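Side-chain contacts in insulinase family protease (Yersinia pestis, PDB 3GO9), which is a predicted protease of the insulinase (M16) family that may cleave peptide bonds, although its activity is not established: residues A265-S270 and K447-V452; N311-K316 and V338-A343; R350-L355 and Q433-D438. All blocks are in the same frame, centred on the assembly; numbering follows the deposited sequence.

How the interactions relate
Interaction 1 opens first, at the start of strand 267-276, and closes last, in the loop beyond strand 440-446; its 176-residue loop encloses the other two contacts. Within it, after helix 283-309, interaction 2 closes a short loop of 21 residues, almost all strand, between residues 311-316 and the approach to helix 341-358. Further along that same helix interaction 3 begins, running in series with interaction 2, and closes a largely helical loop at the end of helix 424-435. Helix 341-358 therefore links the two inner contacts. V338 of interaction 2 packs directly on D267, E449 and V452 of interaction 1, whereas interaction 3 touches neither.

Interaction 1 of 3, residues A265-S270 and K447-V452; sequences AQDTLS and KGEPEV
D267 and E449 bring two carboxylates together at the start of strand 267-276: OD1 of D267 lies 2.5 Å from OE2 of E449. The next pair stands clearly further off, OD2 of D267 being 3.4 Å from OE2 of E449, so the groups meet through one oxygen each. Their planes are turned 66° apart. E449 spans the gap because its chain is extended, with CG opposite the backbone N (chi1 -167°).

The tight side is that of D267, which is buried among L443, L341 and V338. V452 belongs to this packed part too, resting on V338 and L443, although its CG2 makes only a marginal contact with D267 OD2, at 4.5 Å. E449 OE2 also accepts a hydrogen bond from Q445 NE2, and Q445 further holds the backbone of P450 and V452, which ties the loop 447-452 to the strand it follows. Strands 267-276 and 440-446 are antiparallel neighbours in the five-stranded sheet; D267, at the start of one, meets E449 in the loop that follows the other. The looser side is that of the partly exposed E449, where a water donates to E449 OE1 over 2.7 Å and accepts a weak bond from D267 N at 3.3 Å.

Two like-charged oxygens could hardly approach so closely; one of the acids probably carries a proton that the pair shares, which would make the contact sensitive to pH.

Interaction 2 of 3, residues N311-K316 and V338-A343; sequences NQKNLK and VENLTA
N314 and N340 join amide to amide: N314 ND2 donates to N340 OD1 over 2.8 Å, and the N-H points almost straight at the oxygen. The acceptor lies close to the plane of the N314 amide; the donor, however, stands 39° above the N340 carbonyl plane, off its lone pairs, the two amide planes being 48° apart. Both asparagines carry CG beside their own backbone N and opposite the carbonyl carbon (chi1 -55° in each), a pose that swings the two amides into the gap between the segments. N340 OD1 also rests 3.6 Å from N314 CB, while its other branch, ND2, turns to K313 and lies 3.7 Å from CG of that residue. K313 contributes the root of its side chain: CG is anti to the backbone N, and a bend at chi2 carries the rest of the chain away from N340.

The segment 311-316 contains a type II beta turn from Q312 to L315, closed by L315 N to Q312 O at 3.2 Å, with N314 at the third position and a positive phi. It connects helix 283-309 to strand 316-324, the outer strand of the sheet, whose hairpin with strand 327-336 is cross-linked by the disulfide C321-C330 and returns the chain to helix 341-358. K313 and N314 both lie at the exposed surface. K313 O also approaches N340 CB at 3.7 Å and accepts a hydrogen bond from N344 ND2 of the helix.

Interaction 3 of 3, residues R350-L355 and Q433-D438; sequences RELAAL and QQLSQD. With ZN (zinc ion), chain D.
Helix segment 350-355 and the end of helix 424-435 come together at L352 and L435, whose CA atoms are 7.0 Å apart. L435 supplies the projecting side chain, and its two methyls split the work. CD1 lies against the backbone carbonyl of L352 and the root of the L355 side chain, 3.6 Å from L352 O and 4.0 Å from L355 CB, one turn further on. CD2 meets L352 CD2 at 3.9 Å, the two side chains crossing at about a right angle. L435 holds CG beside the backbone N (chi1 -67°) with CD1 anti to CA, which sends CD1 out to L352 O and L355 CB. This is apolar helix packing, with all three leucines buried; L352 also touches L299 of helix 283-309 and Y461 and M465 of helix 454-465, so several helices converge here.

E351, next in sequence to L352 on the same helix but not touching 433-438, binds a zinc ion through OE1 at 2.0 Å, together with H302 of helix 283-309 and a water.

Interaction 1 of 3, residues A265-S270 and K447-V452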
loop_
_atom_site.group_PDB
_atom_site.type_symbol
_atom_site.label_atom_id
_atom_site.label_comp_id
_atom_site.label_asym_id
_atom_site.label_seq_id
_atom_site.Cartn_x
_atom_site.Cartn_y
_atom_site.Cartn_z
ATOM N N ALA A 265 13.848 -17.770 9.602
ATOM C CA ALA A 265 14.573 -19.074 9.539
ATOM C C ALA A 265 16.074 -18.888 9.363
ATOM O O ALA A 265 16.905 -19.647 9.892
ATOM C CB ALA A 265 14.031 -19.978 8.430
ATOM N N GLN A 266 16.430 -17.857 8.599
ATOM C CA GLN A 266 17.828 -17.592 8.266
ATOM C C GLN A 266 17.988 -16.087 8.119
ATOM O O GLN A 266 17.018 -15.355 8.296
ATOM C CB GLN A 266 18.259 -18.330 6.994
ATOM C CG GLN A 266 17.543 -17.976 5.730
ATOM C CD GLN A 266 16.131 -18.590 5.588
ATOM O OE1 GLN A 266 15.980 -19.806 5.323
ATOM N NE2 GLN A 266 15.097 -17.743 5.726
ATOM N N ASP A 267 19.196 -15.620 7.828
ATOM C CA ASP A 267 19.407 -14.153 7.708
ATOM C C ASP A 267 18.697 -13.601 6.486
ATOM O O ASP A 267 18.556 -14.283 5.486
ATOM C CB ASP A 267 20.899 -13.786 7.596
ATOM C CG ASP A 267 21.683 -14.016 8.874
ATOM O OD1 ASP A 267 21.091 -14.445 9.872
ATOM O OD2 ASP A 267 22.914 -13.789 8.882
ATOM N N THR A 268 18.311 -12.326 6.549
ATOM C CA THR A 268 18.069 -11.573 5.325
ATOM C C THR A 268 18.904 -10.321 5.418
ATOM O O THR A 268 18.705 -9.539 6.327
ATOM C CB THR A 268 16.597 -11.170 5.152
ATOM O OG1 THR A 268 15.813 -12.378 5.018
ATOM C CG2 THR A 268 16.423 -10.314 3.931
ATOM N N LEU A 269 19.869 -10.150 4.528
ATOM C CA LEU A 269 20.507 -8.865 4.367
ATOM C C LEU A 269 19.768 -8.056 3.322
ATOM O O LEU A 269 19.634 -8.494 2.168
ATOM C CB LEU A 269 21.985 -9.066 3.910
ATOM C CG LEU A 269 22.716 -7.753 3.601
ATOM C CD1 LEU A 269 22.806 -6.941 4.906
ATOM C CD2 LEU A 269 24.104 -7.996 3.048
ATOM N N SER A 270 19.299 -6.864 3.715
ATOM C CA SER A 270 18.594 -5.983 2.796
ATOM C C SER A 270 19.525 -4.817 2.448
ATOM O O SER A 270 20.164 -4.238 3.328
ATOM C CB SER A 270 17.264 -5.512 3.365
ATOM O OG SER A 270 16.382 -6.658 3.576
ATOM N N LYS A 447 16.380 -15.003 16.064
ATOM C CA LYS A 447 16.646 -15.029 17.512
ATOM C C LYS A 447 17.591 -16.178 17.861
ATOM O O LYS A 447 17.452 -17.268 17.322
ATOM C CB LYS A 447 15.354 -15.150 18.352
ATOM C CG LYS A 447 15.664 -15.112 19.872
ATOM C CD LYS A 447 14.436 -15.361 20.738
ATOM C CE LYS A 447 14.820 -16.136 22.018
ATOM N NZ LYS A 447 13.912 -15.855 23.160
ATOM N N GLY A 448 18.550 -15.911 18.741
ATOM C CA GLY A 448 19.563 -16.884 19.174
ATOM C C GLY A 448 20.835 -16.962 18.362
ATOM O O GLY A 448 21.829 -17.561 18.798
ATOM N N GLU A 449 20.858 -16.328 17.187
ATOM C CA GLU A 449 22.052 -16.364 16.349
ATOM C C GLU A 449 23.053 -15.313 16.823
ATOM O O GLU A 449 22.677 -14.165 17.015
ATOM C CB GLU A 449 21.653 -16.100 14.901
ATOM C CG GLU A 449 22.722 -16.411 13.888
ATOM C CD GLU A 449 22.244 -16.162 12.470
ATOM O OE1 GLU A 449 21.806 -17.128 11.812
ATOM O OE2 GLU A 449 22.233 -14.985 12.038
ATOM N N PRO A 450 24.330 -15.679 16.990
ATOM C CA PRO A 450 25.339 -14.715 17.409
ATOM C C PRO A 450 25.311 -13.472 16.520
ATOM O O PRO A 450 25.276 -13.614 15.301
ATOM C CB PRO A 450 26.634 -15.476 17.214
ATOM C CG PRO A 450 26.261 -16.891 17.447
ATOM C CD PRO A 450 24.859 -17.050 16.992
ATOM N N GLU A 451 25.290 -12.285 17.139
ATOM C CA GLU A 451 25.230 -11.030 16.406
ATOM C C GLU A 451 26.360 -10.938 15.410
ATOM O O GLU A 451 27.527 -11.195 15.736
ATOM C CB GLU A 451 25.265 -9.828 17.352
ATOM C CG GLU A 451 25.004 -8.514 16.636
ATOM C CD GLU A 451 24.716 -7.357 17.575
ATOM O OE1 GLU A 451 25.114 -7.413 18.762
ATOM O OE2 GLU A 451 24.083 -6.389 17.110
ATOM N N VAL A 452 26.008 -10.589 14.170
ATOM C CA VAL A 452 26.996 -10.298 13.140
ATOM C C VAL A 452 27.449 -8.855 13.337
ATOM O O VAL A 452 26.642 -7.966 13.625
ATOM C CB VAL A 452 26.418 -10.461 11.712
ATOM C CG1 VAL A 452 27.341 -9.872 10.676
ATOM C CG2 VAL A 452 26.105 -11.930 11.419
HETATM O O HOH W 1 21.162 -17.768 9.304
#

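Interaction 2 of 3, residues N311-K316 and V338-A343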
loop_
_atom_site.group_PDB
_atom_site.type_symbol
_atom_site.label_atom_id
_atom_site.label_comp_id
_atom_site.label_asym_id
_atom_site.label_seq_id
_atom_site.Cartn_x
_atom_site.Cartn_y
_atom_site.Cartn_z
ATOM N N ASN A 311 25.047 -20.575 -9.780
ATOM C CA ASN A 311 24.470 -20.899 -8.485
ATOM C C ASN A 311 25.368 -20.392 -7.355
ATOM O O ASN A 311 26.608 -20.573 -7.380
ATOM C CB ASN A 311 24.257 -22.403 -8.313
ATOM C CG ASN A 311 23.325 -23.002 -9.357
ATOM O OD1 ASN A 311 22.357 -22.365 -9.779
ATOM N ND2 ASN A 311 23.621 -24.229 -9.780
ATOM N N GLN A 312 24.723 -19.766 -6.371
ATOM C CA GLN A 312 25.356 -19.304 -5.125
ATOM C C GLN A 312 24.735 -20.097 -3.964
ATOM O O GLN A 312 23.514 -20.098 -3.805
ATOM C CB GLN A 312 25.113 -17.800 -4.890
ATOM C CG GLN A 312 25.636 -16.879 -5.963
ATOM C CD GLN A 312 27.103 -17.105 -6.287
ATOM O OE1 GLN A 312 27.935 -17.047 -5.389
ATOM N NE2 GLN A 312 27.421 -17.416 -7.566
ATOM N N LYS A 313 25.577 -20.669 -3.120
ATOM C CA LYS A 313 25.141 -21.585 -2.036
ATOM C C LYS A 313 24.081 -20.956 -1.118
ATOM O O LYS A 313 24.364 -20.000 -0.393
ATOM C CB LYS A 313 26.367 -22.012 -1.190
ATOM C CG LYS A 313 26.108 -23.119 -0.148
ATOM C CD LYS A 313 26.790 -24.443 -0.529
ATOM C CE LYS A 313 26.382 -25.587 0.389
ATOM N NZ LYS A 313 27.298 -26.741 0.211
ATOM N N ASN A 314 22.858 -21.495 -1.161
ATOM C CA ASN A 314 21.779 -21.110 -0.262
ATOM C C ASN A 314 21.269 -19.664 -0.376
ATOM O O ASN A 314 20.702 -19.126 0.582
ATOM C CB ASN A 314 22.195 -21.396 1.177
ATOM C CG ASN A 314 22.620 -22.822 1.376
ATOM O OD1 ASN A 314 21.928 -23.719 0.930
ATOM N ND2 ASN A 314 23.748 -23.045 2.052
ATOM N N LEU A 315 21.451 -19.060 -1.537
ATOM C CA LEU A 315 20.975 -17.679 -1.749
ATOM C C LEU A 315 19.613 -17.643 -2.382
ATOM O O LEU A 315 19.456 -18.245 -3.456
ATOM C CB LEU A 315 21.930 -16.914 -2.650
ATOM C CG LEU A 315 21.607 -15.441 -2.899
ATOM C CD1 LEU A 315 21.309 -14.647 -1.610
ATOM C CD2 LEU A 315 22.738 -14.795 -3.688
ATOM N N LYS A 316 18.646 -16.939 -1.767
ATOM C CA LYS A 316 17.401 -16.561 -2.429
ATOM C C LYS A 316 17.268 -15.039 -2.421
ATOM O O LYS A 316 17.460 -14.411 -1.380
ATOM C CB LYS A 316 16.177 -17.157 -1.738
ATOM C CG LYS A 316 16.144 -18.676 -1.723
ATOM C CD LYS A 316 15.041 -19.082 -0.751
ATOM C CE LYS A 316 14.382 -20.386 -1.138
ATOM N NZ LYS A 316 12.965 -20.310 -0.722
ATOM N N VAL A 338 23.547 -17.502 7.690
ATOM C CA VAL A 338 24.645 -16.674 8.165
ATOM C C VAL A 338 26.047 -17.168 7.699
ATOM O O VAL A 338 26.946 -16.328 7.375
ATOM C CB VAL A 338 24.563 -16.486 9.678
ATOM C CG1 VAL A 338 24.833 -17.819 10.469
ATOM C CG2 VAL A 338 25.529 -15.411 10.120
ATOM N N GLU A 339 26.204 -18.489 7.584
ATOM C CA GLU A 339 27.453 -19.113 7.148
ATOM C C GLU A 339 27.816 -18.727 5.712
ATOM O O GLU A 339 28.976 -18.788 5.323
ATOM C CB GLU A 339 27.330 -20.635 7.264
ATOM C CG GLU A 339 27.287 -21.140 8.715
ATOM C CD GLU A 339 25.907 -21.138 9.396
ATOM O OE1 GLU A 339 24.885 -20.678 8.815
ATOM O OE2 GLU A 339 25.863 -21.596 10.564
ATOM N N ASN A 340 26.810 -18.344 4.926
ATOM C CA ASN A 340 26.999 -17.970 3.524
ATOM C C ASN A 340 26.800 -16.472 3.274
ATOM O O ASN A 340 26.877 -16.028 2.146
ATOM C CB ASN A 340 25.992 -18.723 2.663
ATOM C CG ASN A 340 26.047 -20.227 2.857
ATOM O OD1 ASN A 340 25.052 -20.847 3.230
ATOM N ND2 ASN A 340 27.184 -20.810 2.596
ATOM N N LEU A 341 26.578 -15.695 4.328
ATOM C CA LEU A 341 26.292 -14.266 4.217
ATOM C C LEU A 341 27.346 -13.453 3.466
ATOM O O LEU A 341 27.006 -12.750 2.515
ATOM C CB LEU A 341 26.113 -13.682 5.609
ATOM C CG LEU A 341 25.817 -12.184 5.704
ATOM C CD1 LEU A 341 24.559 -11.680 4.986
ATOM C CD2 LEU A 341 25.735 -11.794 7.205
ATOM N N THR A 342 28.598 -13.521 3.901
ATOM C CA THR A 342 29.641 -12.717 3.270
ATOM C C THR A 342 29.812 -13.079 1.784
ATOM O O THR A 342 29.876 -12.197 0.948
ATOM C CB THR A 342 30.954 -12.800 4.000
ATOM O OG1 THR A 342 30.802 -12.444 5.378
ATOM C CG2 THR A 342 31.964 -11.889 3.350
ATOM N N ALA A 343 29.809 -14.361 1.446
ATOM C CA ALA A 343 29.919 -14.784 0.040
ATOM C C ALA A 343 28.743 -14.283 -0.793
ATOM O O ALA A 343 28.917 -13.799 -1.903
ATOM C CB ALA A 343 30.027 -16.318 -0.054
#

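Interaction 3 of 3, residues R350-L355 and Q433-D438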
loop_
_atom_site.group_PDB
_atom_site.type_symbol
_atom_site.label_atom_id
_atom_site.label_comp_id
_atom_site.label_asym_id
_atom_site.label_seq_id
_atom_site.Cartn_x
_atom_site.Cartn_y
_atom_site.Cartn_z
ATOM N N ARG A 350 29.234 -7.325 -6.163
ATOM C CA ARG A 350 30.032 -7.256 -7.400
ATOM C C ARG A 350 29.150 -7.015 -8.613
ATOM O O ARG A 350 29.570 -6.343 -9.563
ATOM C CB ARG A 350 30.880 -8.519 -7.538
ATOM C CG ARG A 350 32.055 -8.547 -6.512
ATOM C CD ARG A 350 32.891 -9.762 -6.610
ATOM N NE ARG A 350 32.072 -10.839 -7.135
ATOM C CZ ARG A 350 32.446 -11.719 -8.047
ATOM N NH1 ARG A 350 33.678 -11.723 -8.539
ATOM N NH2 ARG A 350 31.563 -12.639 -8.441
ATOM N N GLU A 351 27.923 -7.513 -8.586
ATOM C CA GLU A 351 26.970 -7.169 -9.658
ATOM C C GLU A 351 26.627 -5.672 -9.656
ATOM O O GLU A 351 26.593 -5.009 -10.695
ATOM C CB GLU A 351 25.673 -7.923 -9.541
ATOM C CG GLU A 351 25.796 -9.356 -9.830
ATOM C CD GLU A 351 26.376 -9.598 -11.212
ATOM O OE1 GLU A 351 25.829 -9.009 -12.161
ATOM O OE2 GLU A 351 27.385 -10.348 -11.320
ATOM N N LEU A 352 26.347 -5.151 -8.476
ATOM C CA LEU A 352 26.043 -3.721 -8.375
ATOM C C LEU A 352 27.214 -2.813 -8.835
ATOM O O LEU A 352 27.002 -1.830 -9.529
ATOM C CB LEU A 352 25.611 -3.346 -6.983
ATOM C CG LEU A 352 24.378 -4.056 -6.406
ATOM C CD1 LEU A 352 24.243 -3.546 -4.962
ATOM C CD2 LEU A 352 23.113 -3.888 -7.224
ATOM N N ALA A 353 28.433 -3.198 -8.485
ATOM C CA ALA A 353 29.617 -2.461 -8.884
ATOM C C ALA A 353 29.752 -2.466 -10.409
ATOM O O ALA A 353 30.070 -1.436 -11.007
ATOM C CB ALA A 353 30.817 -3.024 -8.261
ATOM N N ALA A 354 29.541 -3.625 -11.005
ATOM C CA ALA A 354 29.632 -3.745 -12.474
ATOM C C ALA A 354 28.524 -2.969 -13.163
ATOM O O ALA A 354 28.762 -2.254 -14.156
ATOM C CB ALA A 354 29.613 -5.257 -12.901
ATOM N N LEU A 355 27.306 -3.057 -12.645
ATOM C CA LEU A 355 26.189 -2.333 -13.242
ATOM C C LEU A 355 26.323 -0.814 -13.094
ATOM O O LEU A 355 25.984 -0.060 -14.020
ATOM C CB LEU A 355 24.848 -2.801 -12.671
ATOM C CG LEU A 355 24.397 -4.222 -13.107
ATOM C CD1 LEU A 355 23.319 -4.770 -12.119
ATOM C CD2 LEU A 355 23.928 -4.285 -14.572
ATOM N N GLN A 433 23.418 6.401 -11.749
ATOM C CA GLN A 433 22.967 7.398 -10.762
ATOM C C GLN A 433 22.364 6.757 -9.502
ATOM O O GLN A 433 22.756 7.085 -8.389
ATOM C CB GLN A 433 21.981 8.354 -11.396
ATOM C CG GLN A 433 22.680 9.352 -12.280
ATOM C CD GLN A 433 21.779 10.048 -13.275
ATOM O OE1 GLN A 433 20.622 9.651 -13.522
ATOM N NE2 GLN A 433 22.338 11.113 -13.908
ATOM N N GLN A 434 21.477 5.803 -9.704
ATOM C CA GLN A 434 20.854 5.072 -8.595
ATOM C C GLN A 434 21.886 4.356 -7.735
ATOM O O GLN A 434 21.864 4.411 -6.509
ATOM C CB GLN A 434 19.863 4.049 -9.115
ATOM C CG GLN A 434 18.559 4.680 -9.448
ATOM C CD GLN A 434 17.573 3.705 -10.018
ATOM O OE1 GLN A 434 17.775 2.488 -9.963
ATOM N NE2 GLN A 434 16.487 4.228 -10.572
ATOM N N LEU A 435 22.818 3.702 -8.384
ATOM C CA LEU A 435 23.780 2.897 -7.653
ATOM C C LEU A 435 24.939 3.718 -7.123
ATOM O O LEU A 435 25.804 3.166 -6.432
ATOM C CB LEU A 435 24.294 1.767 -8.507
ATOM C CG LEU A 435 23.233 0.726 -8.853
ATOM C CD1 LEU A 435 23.828 -0.243 -9.839
ATOM C CD2 LEU A 435 22.730 0.008 -7.625
ATOM N N SER A 436 24.963 5.001 -7.449
ATOM C CA SER A 436 25.978 5.917 -6.903
ATOM C C SER A 436 25.510 6.549 -5.570
ATOM O O SER A 436 26.250 7.269 -4.866
ATOM C CB SER A 436 26.406 6.935 -7.969
ATOM O OG SER A 436 26.977 6.267 -9.119
ATOM N N GLN A 437 24.279 6.254 -5.210
ATOM C CA GLN A 437 23.781 6.625 -3.906
ATOM C C GLN A 437 24.051 5.427 -2.982
ATOM O O GLN A 437 23.718 4.301 -3.315
ATOM C CB GLN A 437 22.296 6.963 -3.999
ATOM C CG GLN A 437 21.882 7.923 -5.189
ATOM C CD GLN A 437 22.908 9.031 -5.508
ATOM O OE1 GLN A 437 23.414 9.721 -4.600
ATOM N NE2 GLN A 437 23.228 9.191 -6.807
ATOM N N ASP A 438 24.699 5.661 -1.847
ATOM C CA ASP A 438 25.098 4.543 -0.987
ATOM C C ASP A 438 23.838 3.788 -0.552
ATOM O O ASP A 438 22.866 4.400 -0.175
ATOM C CB ASP A 438 25.781 5.057 0.280
ATOM C CG ASP A 438 27.158 5.695 0.023
ATOM O OD1 ASP A 438 27.661 5.687 -1.113
ATOM O OD2 ASP A 438 27.726 6.214 1.006
HETATM ZN ZN ZN D . 26.262 -8.922 -14.100
HETATM O O HOH W 2 27.520 -7.415 -14.410
#